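Local coordinates for ketosynthase (Streptomyces sp. MSC090213JE08, PDB 6KXD), which probably serves as the chain length factor that pairs with a ketosynthase in the highly reducing type II polyketide synthase of the ishigamide pathway, at residues E74-R79 / A91-D96; D85-L90 / L118-G123; A267-C272 / E305-L310; T297-A302 / C358-D363. One frame throughout, in Å; residues are numbered along the deposited sequence.

Contact 1 of 4, residues E74-R79 / A91-D96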
loop_
_atom_site.group_PDB
_atom_site.type_symbol
_atom_site.label_atom_id
_atom_site.label_comp_id
_atom_site.label_asym_id
_atom_site.label_seq_id
_atom_site.Cartn_x
_atom_site.Cartn_y
_atom_site.Cartn_z
ATOM N N GLU B 74 -21.264 2.121 -19.386
ATOM C CA GLU B 74 -21.979 3.344 -19.633
ATOM C C GLU B 74 -21.103 4.542 -19.267
ATOM O O GLU B 74 -21.064 5.531 -19.987
ATOM C CB GLU B 74 -23.275 3.374 -18.822
ATOM C CG GLU B 74 -24.135 4.577 -19.109
ATOM C CD GLU B 74 -25.476 4.571 -18.399
ATOM O OE1 GLU B 74 -26.277 5.479 -18.670
ATOM O OE2 GLU B 74 -25.709 3.662 -17.575
ATOM N N GLN B 75 -20.421 4.451 -18.123
ATOM C CA GLN B 75 -19.552 5.507 -17.665
ATOM C C GLN B 75 -18.232 5.552 -18.439
ATOM O O GLN B 75 -17.765 6.652 -18.711
ATOM C CB GLN B 75 -19.310 5.341 -16.158
ATOM C CG GLN B 75 -20.589 5.600 -15.367
ATOM C CD GLN B 75 -21.031 7.038 -15.510
ATOM O OE1 GLN B 75 -20.225 7.964 -15.430
ATOM N NE2 GLN B 75 -22.316 7.241 -15.743
ATOM N N LEU B 76 -17.623 4.398 -18.744
ATOM C CA LEU B 76 -16.242 4.397 -19.175
ATOM C C LEU B 76 -16.102 3.931 -20.619
ATOM O O LEU B 76 -15.014 3.944 -21.127
ATOM C CB LEU B 76 -15.436 3.495 -18.249
ATOM C CG LEU B 76 -15.312 4.060 -16.841
ATOM C CD1 LEU B 76 -14.630 3.036 -15.944
ATOM C CD2 LEU B 76 -14.514 5.351 -16.891
ATOM N N GLY B 77 -17.212 3.572 -21.238
ATOM C CA GLY B 77 -17.183 3.151 -22.608
ATOM C C GLY B 77 -16.781 1.695 -22.748
ATOM O O GLY B 77 -16.631 0.936 -21.787
ATOM N N PRO B 78 -16.650 1.225 -23.995
ATOM C CA PRO B 78 -16.523 -0.199 -24.244
ATOM C C PRO B 78 -15.095 -0.740 -24.126
ATOM O O PRO B 78 -14.949 -1.940 -24.099
ATOM C CB PRO B 78 -17.011 -0.316 -25.696
ATOM C CG PRO B 78 -16.599 0.991 -26.306
ATOM C CD PRO B 78 -16.772 2.023 -25.217
ATOM N N ARG B 79 -14.077 0.132 -24.085
ATOM C CA ARG B 79 -12.715 -0.319 -24.205
ATOM C C ARG B 79 -12.154 -0.732 -22.834
ATOM O O ARG B 79 -12.054 0.080 -21.929
ATOM C CB ARG B 79 -11.916 0.802 -24.870
ATOM C CG ARG B 79 -10.477 0.455 -25.175
ATOM C CD ARG B 79 -9.717 1.659 -25.697
ATOM N NE ARG B 79 -10.264 2.086 -26.963
ATOM C CZ ARG B 79 -9.929 1.571 -28.149
ATOM N NH1 ARG B 79 -9.006 0.631 -28.237
ATOM N NH2 ARG B 79 -10.549 2.010 -29.232
ATOM N N ALA B 91 -12.896 4.503 -9.106
ATOM C CA ALA B 91 -11.727 5.349 -9.046
ATOM C C ALA B 91 -11.612 6.123 -10.350
ATOM O O ALA B 91 -11.292 7.333 -10.343
ATOM C CB ALA B 91 -10.473 4.565 -8.812
ATOM N N LEU B 92 -11.858 5.425 -11.469
ATOM C CA LEU B 92 -11.639 6.093 -12.793
ATOM C C LEU B 92 -12.672 7.193 -12.987
ATOM O O LEU B 92 -12.300 8.276 -13.443
ATOM C CB LEU B 92 -11.695 5.103 -13.949
ATOM C CG LEU B 92 -10.557 4.087 -13.978
ATOM C CD1 LEU B 92 -10.653 3.172 -15.195
ATOM C CD2 LEU B 92 -9.210 4.749 -13.925
ATOM N N VAL B 93 -13.918 6.891 -12.649
ATOM C CA VAL B 93 -14.973 7.862 -12.808
ATOM C C VAL B 93 -14.679 9.030 -11.873
ATOM O O VAL B 93 -14.756 10.166 -12.263
ATOM C CB VAL B 93 -16.367 7.282 -12.570
ATOM C CG1 VAL B 93 -17.408 8.410 -12.618
ATOM C CG2 VAL B 93 -16.699 6.222 -13.602
ATOM N N ALA B 94 -14.187 8.731 -10.678
ATOM C CA ALA B 94 -13.888 9.816 -9.787
ATOM C C ALA B 94 -12.747 10.668 -10.352
ATOM O O ALA B 94 -12.743 11.900 -10.194
ATOM C CB ALA B 94 -13.564 9.301 -8.410
ATOM N N SER B 95 -11.749 10.014 -10.980
ATOM C CA SER B 95 -10.585 10.712 -11.500
ATOM C C SER B 95 -11.015 11.709 -12.572
ATOM O O SER B 95 -10.405 12.743 -12.666
ATOM C CB SER B 95 -9.488 9.807 -12.005
ATOM O OG SER B 95 -9.823 9.121 -13.184
ATOM N N ASP B 96 -11.956 11.297 -13.406
ATOM C CA ASP B 96 -12.496 12.147 -14.455
ATOM C C ASP B 96 -13.177 13.382 -13.860
ATOM O O ASP B 96 -12.971 14.491 -14.361
ATOM C CB ASP B 96 -13.500 11.387 -15.306
ATOM C CG ASP B 96 -12.847 10.495 -16.347
ATOM O OD1 ASP B 96 -11.611 10.327 -16.289
ATOM O OD2 ASP B 96 -13.604 9.947 -17.169
#
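L76 pushes both of its methyls into the groove between L92 and V93. L76 CD1 meets L92 CD1 at 4.0 Å, and the two leucine chains cross at about a right angle. Its other branch leans on valine: L76 CD2 lies 4.0 Å from V93 CG2. That same valine methyl is also met by Q75, whose CB comes within 3.8 Å of V93 CG2. One branch of V93 therefore sits against two consecutive residues of the short helix, and no hydrogen bond crosses the contact. Chi1 of V93 is 174°, with CG1 anti to the backbone N; this turns CG2 to the other side, against Q75 CB. The packing joins the end of helix 72-76 to the middle of helix 86-99, within the N-terminal half of the thiolase-type ketosynthase fold. Helix 72-76 stops right after L76, where G77 takes a positive phi of 82°. Further out, F70 and I33 also touch V93, and M84 touches both L76 and L92. On helix 86-99, S95 OG hydrogen-bonds back to L92 O at 2.6 Å, and L92 O also accepts from D96 N. D96 forms a salt bridge with R164 of helix 156-165, whose side chain also rests on L76.

Contact 2 of 4, residues D85-L90 / L118-G123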
loop_
_atom_site.group_PDB
_atom_site.type_symbol
_atom_site.label_atom_id
_atom_site.label_comp_id
_atom_site.label_asym_id
_atom_site.label_seq_id
_atom_site.Cartn_x
_atom_site.Cartn_y
_atom_site.Cartn_z
ATOM N N ASP B 85 -12.990 -4.322 -12.734
ATOM C CA ASP B 85 -13.569 -4.389 -11.405
ATOM C C ASP B 85 -14.217 -3.047 -11.065
ATOM O O ASP B 85 -13.794 -1.954 -11.484
ATOM C CB ASP B 85 -12.517 -4.762 -10.368
ATOM C CG ASP B 85 -11.397 -3.745 -10.336
ATOM O OD1 ASP B 85 -10.763 -3.523 -11.382
ATOM O OD2 ASP B 85 -11.195 -3.134 -9.258
ATOM N N ARG B 86 -15.229 -3.117 -10.220
ATOM C CA ARG B 86 -15.992 -1.986 -9.863
ATOM C C ARG B 86 -15.096 -0.975 -9.128
ATOM O O ARG B 86 -15.264 0.198 -9.321
ATOM C CB ARG B 86 -17.184 -2.455 -9.054
ATOM C CG ARG B 86 -18.166 -1.366 -8.688
ATOM C CD ARG B 86 -19.329 -2.062 -8.026
ATOM N NE ARG B 86 -20.363 -1.143 -7.657
ATOM C CZ ARG B 86 -21.310 -0.705 -8.470
ATOM N NH1 ARG B 86 -21.359 -1.146 -9.718
ATOM N NH2 ARG B 86 -22.187 0.184 -8.038
ATOM N N LEU B 87 -14.141 -1.450 -8.324
ATOM C CA LEU B 87 -13.294 -0.580 -7.538
ATOM C C LEU B 87 -12.540 0.343 -8.489
ATOM O O LEU B 87 -12.617 1.587 -8.390
ATOM C CB LEU B 87 -12.330 -1.402 -6.687
ATOM C CG LEU B 87 -11.277 -0.576 -5.954
ATOM C CD1 LEU B 87 -11.956 0.355 -4.952
ATOM C CD2 LEU B 87 -10.278 -1.480 -5.273
ATOM N N THR B 88 -11.915 -0.275 -9.487
ATOM C CA THR B 88 -11.194 0.480 -10.470
ATOM C C THR B 88 -12.140 1.440 -11.165
ATOM O O THR B 88 -11.765 2.621 -11.395
ATOM C CB THR B 88 -10.480 -0.396 -11.493
ATOM O OG1 THR B 88 -9.403 -1.096 -10.873
ATOM C CG2 THR B 88 -9.938 0.423 -12.651
ATOM N N ALA B 89 -13.310 0.955 -11.536
ATOM C CA ALA B 89 -14.260 1.792 -12.271
ATOM C C ALA B 89 -14.625 3.017 -11.445
ATOM O O ALA B 89 -14.671 4.133 -11.957
ATOM C CB ALA B 89 -15.489 1.007 -12.627
ATOM N N LEU B 90 -14.874 2.806 -10.154
ATOM C CA LEU B 90 -15.248 3.938 -9.329
ATOM C C LEU B 90 -14.135 4.978 -9.268
ATOM O O LEU B 90 -14.408 6.200 -9.270
ATOM C CB LEU B 90 -15.530 3.440 -7.924
ATOM C CG LEU B 90 -16.813 2.635 -7.798
ATOM C CD1 LEU B 90 -16.758 1.915 -6.473
ATOM C CD2 LEU B 90 -18.036 3.498 -7.927
ATOM N N LEU B 118 -3.978 6.216 -3.659
ATOM C CA LEU B 118 -5.287 5.756 -3.390
ATOM C C LEU B 118 -5.270 4.834 -2.167
ATOM O O LEU B 118 -4.444 3.953 -2.106
ATOM C CB LEU B 118 -5.822 4.993 -4.587
ATOM C CG LEU B 118 -7.309 4.653 -4.541
ATOM C CD1 LEU B 118 -8.200 5.894 -4.610
ATOM C CD2 LEU B 118 -7.680 3.701 -5.677
ATOM N N GLY B 119 -6.161 5.088 -1.215
ATOM C CA GLY B 119 -6.369 4.158 -0.088
ATOM C C GLY B 119 -7.463 3.128 -0.391
ATOM O O GLY B 119 -8.511 3.389 -1.031
ATOM N N ILE B 120 -7.236 1.913 0.110
ATOM C CA ILE B 120 -8.136 0.788 -0.099
ATOM C C ILE B 120 -8.215 0.030 1.225
ATOM O O ILE B 120 -7.482 0.360 2.139
ATOM C CB ILE B 120 -7.624 -0.149 -1.204
ATOM C CG1 ILE B 120 -6.241 -0.713 -0.872
ATOM C CG2 ILE B 120 -7.657 0.565 -2.544
ATOM C CD1 ILE B 120 -5.737 -1.831 -1.800
ATOM N N THR B 121 -9.111 -0.958 1.261
ATOM C CA THR B 121 -9.194 -1.941 2.348
ATOM C C THR B 121 -8.415 -3.176 1.901
ATOM O O THR B 121 -7.350 -3.545 2.434
ATOM C CB THR B 121 -10.646 -2.251 2.703
ATOM O OG1 THR B 121 -11.354 -1.082 3.091
ATOM C CG2 THR B 121 -10.755 -3.256 3.826
ATOM N N MET B 122 -8.908 -3.792 0.830
ATOM C CA MET B 122 -8.259 -4.966 0.337
ATOM C C MET B 122 -8.584 -5.131 -1.133
ATOM O O MET B 122 -8.661 -6.235 -1.642
ATOM C CB MET B 122 -8.753 -6.183 1.130
ATOM C CG MET B 122 -7.887 -7.397 0.996
ATOM S SD MET B 122 -6.158 -7.062 1.146
ATOM C CE MET B 122 -5.459 -8.676 0.799
ATOM N N GLY B 123 -8.657 -4.009 -1.848
ATOM C CA GLY B 123 -8.876 -4.066 -3.293
ATOM C C GLY B 123 -10.250 -4.625 -3.667
ATOM O O GLY B 123 -11.265 -4.475 -2.967
#
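L87 lays its CD2 methyl over one face of the flat carbonyl group of G123, with L87 CD2 3.5 Å from G123 C. The methyl stands almost straight above that carbon. G123 CA also lies 3.5 Å from L87 CD2. At about a right angle to this, L87 CD2 is 4.3 Å from I120 CG2. Chi1 of 173° carries CG of L87 anti to its own backbone N, and this sends the branch across to the loop.

The second flat group is the carboxylate of D85, the N-cap of helix 86-99. D85 OD2 accepts from T88 N at 3.0 Å, with the donor well above the carboxylate plane. D85 OD1 uses its syn lone pair for T88 OG1, 2.8 Å away. Two bonds from one residue thus fix the rotation of the carboxylate at the helix start. T88 OG1 also bonds to H156 ND1.

The loop follows strand 114-119, which is hydrogen-bonded to strands 171-174 and 199-206 in the core of the thiolase-type fold. Helix 156-165 packs on both L118 and T88. I120 also packs against T167 of the partner ketosynthase subunit.

Contact 3 of 4, residues A267-C272 / E305-L310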
loop_
_atom_site.group_PDB
_atom_site.type_symbol
_atom_site.label_atom_id
_atom_site.label_comp_id
_atom_site.label_asym_id
_atom_site.label_seq_id
_atom_site.Cartn_x
_atom_site.Cartn_y
_atom_site.Cartn_z
ATOM N N ALA B 267 -9.852 6.468 23.798
ATOM C CA ALA B 267 -8.610 7.026 24.277
ATOM C C ALA B 267 -7.662 7.267 23.105
ATOM O O ALA B 267 -6.991 8.254 23.064
ATOM C CB ALA B 267 -7.972 6.118 25.289
ATOM N N ALA B 268 -7.658 6.365 22.130
ATOM C CA ALA B 268 -6.770 6.533 20.981
ATOM C C ALA B 268 -7.249 7.686 20.098
ATOM O O ALA B 268 -6.428 8.415 19.542
ATOM C CB ALA B 268 -6.705 5.264 20.193
ATOM N N VAL B 269 -8.563 7.761 19.890
ATOM C CA VAL B 269 -9.140 8.842 19.100
ATOM C C VAL B 269 -8.830 10.173 19.789
ATOM O O VAL B 269 -8.420 11.109 19.161
ATOM C CB VAL B 269 -10.650 8.698 18.930
ATOM C CG1 VAL B 269 -11.250 9.953 18.334
ATOM C CG2 VAL B 269 -11.023 7.466 18.102
ATOM N N THR B 270 -9.105 10.232 21.084
ATOM C CA THR B 270 -8.815 11.441 21.885
ATOM C C THR B 270 -7.358 11.861 21.745
ATOM O O THR B 270 -7.100 13.018 21.432
ATOM C CB THR B 270 -9.212 11.255 23.352
ATOM O OG1 THR B 270 -10.611 10.971 23.347
ATOM C CG2 THR B 270 -8.866 12.469 24.190
ATOM N N ALA B 271 -6.421 10.921 21.884
ATOM C CA ALA B 271 -5.026 11.237 21.852
ATOM C C ALA B 271 -4.635 11.693 20.456
ATOM O O ALA B 271 -3.891 12.630 20.290
ATOM C CB ALA B 271 -4.177 10.066 22.283
ATOM N N CYS B 272 -5.154 10.980 19.452
ATOM C CA CYS B 272 -4.859 11.291 18.097
ATOM C C CYS B 272 -5.347 12.695 17.715
ATOM O O CYS B 272 -4.607 13.463 17.124
ATOM C CB CYS B 272 -5.514 10.250 17.200
ATOM S SG CYS B 272 -4.788 10.280 15.549
ATOM N N GLU B 305 -18.214 9.205 20.896
ATOM C CA GLU B 305 -18.205 9.717 22.305
ATOM C C GLU B 305 -16.973 10.599 22.545
ATOM O O GLU B 305 -17.048 11.634 23.195
ATOM C CB GLU B 305 -18.267 8.573 23.326
ATOM C CG GLU B 305 -19.626 7.898 23.397
ATOM C CD GLU B 305 -20.795 8.873 23.515
ATOM O OE1 GLU B 305 -21.436 9.182 22.471
ATOM O OE2 GLU B 305 -21.047 9.349 24.644
ATOM N N ALA B 306 -15.820 10.172 22.041
ATOM C CA ALA B 306 -14.555 10.891 22.218
ATOM C C ALA B 306 -14.650 12.284 21.583
ATOM O O ALA B 306 -14.224 13.253 22.175
ATOM C CB ALA B 306 -13.404 10.104 21.661
ATOM N N LEU B 307 -15.154 12.381 20.349
ATOM C CA LEU B 307 -15.239 13.653 19.671
ATOM C C LEU B 307 -16.326 14.541 20.277
ATOM O O LEU B 307 -16.170 15.739 20.316
ATOM C CB LEU B 307 -15.533 13.422 18.181
ATOM C CG LEU B 307 -14.309 12.983 17.408
ATOM C CD1 LEU B 307 -14.711 12.564 16.007
ATOM C CD2 LEU B 307 -13.267 14.097 17.370
ATOM N N ALA B 308 -17.398 13.921 20.754
ATOM C CA ALA B 308 -18.523 14.641 21.290
ATOM C C ALA B 308 -18.049 15.370 22.541
ATOM O O ALA B 308 -18.637 16.344 22.927
ATOM C CB ALA B 308 -19.669 13.707 21.595
ATOM N N ALA B 309 -16.989 14.868 23.162
ATOM C CA ALA B 309 -16.404 15.538 24.356
ATOM C C ALA B 309 -15.312 16.558 23.992
ATOM O O ALA B 309 -15.042 17.499 24.717
ATOM C CB ALA B 309 -15.842 14.490 25.257
ATOM N N LEU B 310 -14.616 16.300 22.900
ATOM C CA LEU B 310 -13.432 16.987 22.535
ATOM C C LEU B 310 -13.740 18.277 21.776
ATOM O O LEU B 310 -13.010 19.238 21.959
ATOM C CB LEU B 310 -12.560 16.095 21.669
ATOM C CG LEU B 310 -11.224 16.720 21.303
ATOM C CD1 LEU B 310 -10.258 16.557 22.444
ATOM C CD2 LEU B 310 -10.657 16.163 20.034
HETATM O O HOH W 1 -12.553 13.136 24.020
#
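V269 is the first residue of segment 267-272 to touch segment 305-310. Its CG1 branch leans on A306, with V269 CG1 4.0 Å from A306 CB. The same methyl reaches toward L307, where V269 CG1 is 4.4 Å from L307 CG. With chi1 at 170°, CG1 of V269 stands anti to the backbone N, and this brings it against the A306 methyl.

T270 comes next and brings the backbones closest: T270 CA is 5.8 Å from A306 CA. The hydroxyl is the part that touches, with T270 OG1 3.4 Å from A306 CB. This is a van der Waals contact with a methyl; the hydroxyl also hydrogen-bonds to G266 O, one turn back on its own helix. A water donates to T270 OG1 at 3.0 Å. The water also lies 2.5 Å from A306 O, too short to be trusted in detail, and the bridge it would make between the helices is doubtful. No direct hydrogen bond joins the two segments.

The A306 methyl thus meets both V269 CG1 and the T270 hydroxyl, from directions about a right angle apart. One turn on, L310 leans back on A273, R274 and L277, later residues of helix 265-280.

The helix segments cross at -40° with their axes 9.0 Å apart, running in the same general direction. V269 and L307 also reach C358 of strand 354-360 beneath. This is the outer helical layer on the sheet of the C-terminal half, as in the layered thiolase fold.

Contact 4 of 4, residues T297-A302 / C358-D363. With EDO (1,2-ethanediol), chain D.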
loop_
_atom_site.group_PDB
_atom_site.type_symbol
_atom_site.label_atom_id
_atom_site.label_comp_id
_atom_site.label_asym_id
_atom_site.label_seq_id
_atom_site.Cartn_x
_atom_site.Cartn_y
_atom_site.Cartn_z
ATOM N N THR B 297 -19.530 0.036 14.938
ATOM C CA THR B 297 -18.711 -0.826 15.735
ATOM C C THR B 297 -18.554 -0.146 17.094
ATOM O O THR B 297 -18.911 1.022 17.222
ATOM C CB THR B 297 -17.356 -1.104 15.079
ATOM O OG1 THR B 297 -16.638 0.129 15.003
ATOM C CG2 THR B 297 -17.480 -1.755 13.713
ATOM N N ALA B 298 -18.014 -0.883 18.069
ATOM C CA ALA B 298 -17.740 -0.314 19.385
ATOM C C ALA B 298 -16.759 0.846 19.214
ATOM O O ALA B 298 -16.867 1.838 19.897
ATOM C CB ALA B 298 -17.182 -1.368 20.310
ATOM N N ALA B 299 -15.795 0.667 18.313
ATOM C CA ALA B 299 -14.781 1.652 18.083
ATOM C C ALA B 299 -15.421 2.914 17.508
ATOM O O ALA B 299 -15.010 3.994 17.829
ATOM C CB ALA B 299 -13.686 1.095 17.219
ATOM N N GLY B 300 -16.390 2.740 16.617
ATOM C CA GLY B 300 -17.145 3.828 16.056
ATOM C C GLY B 300 -17.903 4.595 17.114
ATOM O O GLY B 300 -17.994 5.837 17.081
ATOM N N ARG B 301 -18.525 3.857 18.043
ATOM C CA ARG B 301 -19.281 4.494 19.089
ATOM C C ARG B 301 -18.333 5.270 20.004
ATOM O O ARG B 301 -18.684 6.344 20.416
ATOM C CB ARG B 301 -20.113 3.471 19.866
ATOM C CG ARG B 301 -21.315 2.977 19.071
ATOM C CD ARG B 301 -22.147 1.899 19.766
ATOM N NE ARG B 301 -21.388 0.697 20.107
ATOM C CZ ARG B 301 -21.205 -0.378 19.334
ATOM N NH1 ARG B 301 -21.626 -0.417 18.078
ATOM N NH2 ARG B 301 -20.588 -1.426 19.842
ATOM N N ALA B 302 -17.183 4.678 20.318
ATOM C CA ALA B 302 -16.208 5.250 21.161
ATOM C C ALA B 302 -15.666 6.522 20.494
ATOM O O ALA B 302 -15.403 7.515 21.155
ATOM C CB ALA B 302 -15.105 4.254 21.436
ATOM N N CYS B 358 -12.053 12.263 11.508
ATOM C CA CYS B 358 -11.484 11.253 12.318
ATOM C C CYS B 358 -11.995 9.921 11.756
ATOM O O CYS B 358 -13.175 9.818 11.357
ATOM C CB CYS B 358 -11.957 11.414 13.772
ATOM S SG CYS B 358 -11.255 10.097 14.788
ATOM N N ALA B 359 -11.140 8.906 11.744
ATOM C CA ALA B 359 -11.595 7.570 11.394
ATOM C C ALA B 359 -10.877 6.542 12.251
ATOM O O ALA B 359 -9.780 6.780 12.712
ATOM C CB ALA B 359 -11.363 7.273 9.948
ATOM N N VAL B 360 -11.581 5.415 12.426
ATOM C CA VAL B 360 -11.097 4.223 13.117
ATOM C C VAL B 360 -11.378 3.018 12.234
ATOM O O VAL B 360 -12.339 2.955 11.546
ATOM C CB VAL B 360 -11.760 4.065 14.498
ATOM C CG1 VAL B 360 -11.426 5.276 15.329
ATOM C CG2 VAL B 360 -13.276 3.883 14.411
ATOM N N ASP B 361 -10.452 2.082 12.278
ATOM C CA ASP B 361 -10.522 0.959 11.441
ATOM C C ASP B 361 -10.471 -0.271 12.336
ATOM O O ASP B 361 -9.867 -0.259 13.432
ATOM C CB ASP B 361 -9.413 1.036 10.408
ATOM C CG ASP B 361 -9.503 -0.094 9.403
ATOM O OD1 ASP B 361 -10.479 -0.079 8.627
ATOM O OD2 ASP B 361 -8.621 -0.987 9.440
ATOM N N ARG B 362 -11.100 -1.352 11.871
ATOM C CA ARG B 362 -11.118 -2.587 12.639
ATOM C C ARG B 362 -9.696 -3.026 12.970
ATOM O O ARG B 362 -9.442 -3.470 14.044
ATOM C CB ARG B 362 -11.816 -3.725 11.888
ATOM C CG ARG B 362 -11.538 -5.089 12.510
ATOM C CD ARG B 362 -12.697 -6.056 12.457
ATOM N NE ARG B 362 -13.627 -5.754 11.385
ATOM C CZ ARG B 362 -13.396 -5.972 10.105
ATOM N NH1 ARG B 362 -12.179 -6.279 9.683
ATOM N NH2 ARG B 362 -14.402 -5.901 9.255
ATOM N N ASP B 363 -8.762 -2.849 12.038
ATOM C CA ASP B 363 -7.437 -3.426 12.183
ATOM C C ASP B 363 -6.593 -2.612 13.183
ATOM O O ASP B 363 -5.424 -2.909 13.316
ATOM C CB ASP B 363 -6.810 -3.616 10.800
ATOM C CG ASP B 363 -7.607 -4.584 9.906
ATOM O OD1 ASP B 363 -8.309 -5.465 10.446
ATOM O OD2 ASP B 363 -7.534 -4.445 8.673
HETATM C C1 EDO D . -13.597 -1.417 14.891
HETATM O O1 EDO D . -14.204 -0.718 13.774
HETATM C C2 EDO D . -14.235 -2.726 15.373
HETATM O O2 EDO D . -14.286 -2.574 16.789
#
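V360 points its CB from the end of strand 354-360 toward the first turn of helix 298-310, at A299 and G300. From CB the chain splits. Chi1 of -60° puts CG1 anti to the carbonyl carbon and leaves CG2 between the backbone N and the carbonyl carbon. CG2 makes all the close contacts with segment 297-302. V360 CG2 is 3.8 Å from A299 O and 4.0 Å from A299 CB. G300 N stands 4.0 Å from V360 CG2 as well. The tip of the valine thus rests on the peptide joining A299 to G300. CG1 turns to the other side and packs on V269 of helix 265-280.

G300 N is already used. G300 N donates to T297 OG1 at 3.1 Å, which makes T297 the N-cap of the helix. The same hydroxyl shares a hydrogen bond with an ethanediol molecule, T297 OG1 lying 2.9 Å from its O1. C1 of the diol lies 3.4 Å from A299 CB and also touches R362 CA. On the strand side, D361 OD2 accepts from D363 N and closes an Asx turn. D363 then makes a salt bridge to R147 of the partner ketosynthase subunit.

The direct contact is therefore apolar, while G300 N, T297 OG1 and the carboxylates of D361 and D363 have polar partners elsewhere. The diol, probably from the crystallisation liquor, hydrogen-bonds to the capping hydroxyl of T297.

How the contacts relate
From the N terminus, contact 1 closes first, folding 91-96 back on 74-79. Contact 2 crosses it: its segment 85-90 lies inside that loop, and its partner 118-123 follows later. The two touch along helix 86-99 and tie it to helix 72-76 and to the loop that follows strand 114-119. After a long gap comes the second crossing pair. Contact 3 opens at 267-272, contact 4 opens at 297-302, contact 3 closes at 305-310 and contact 4 at 358-363. They share helix 298-310 and join it to helix 265-280 and strand 354-360. Contacts 1 and 3 lie on opposite sides of the chain centre. Contacts 2 and 4 come within about 6 Å at their nearest atoms.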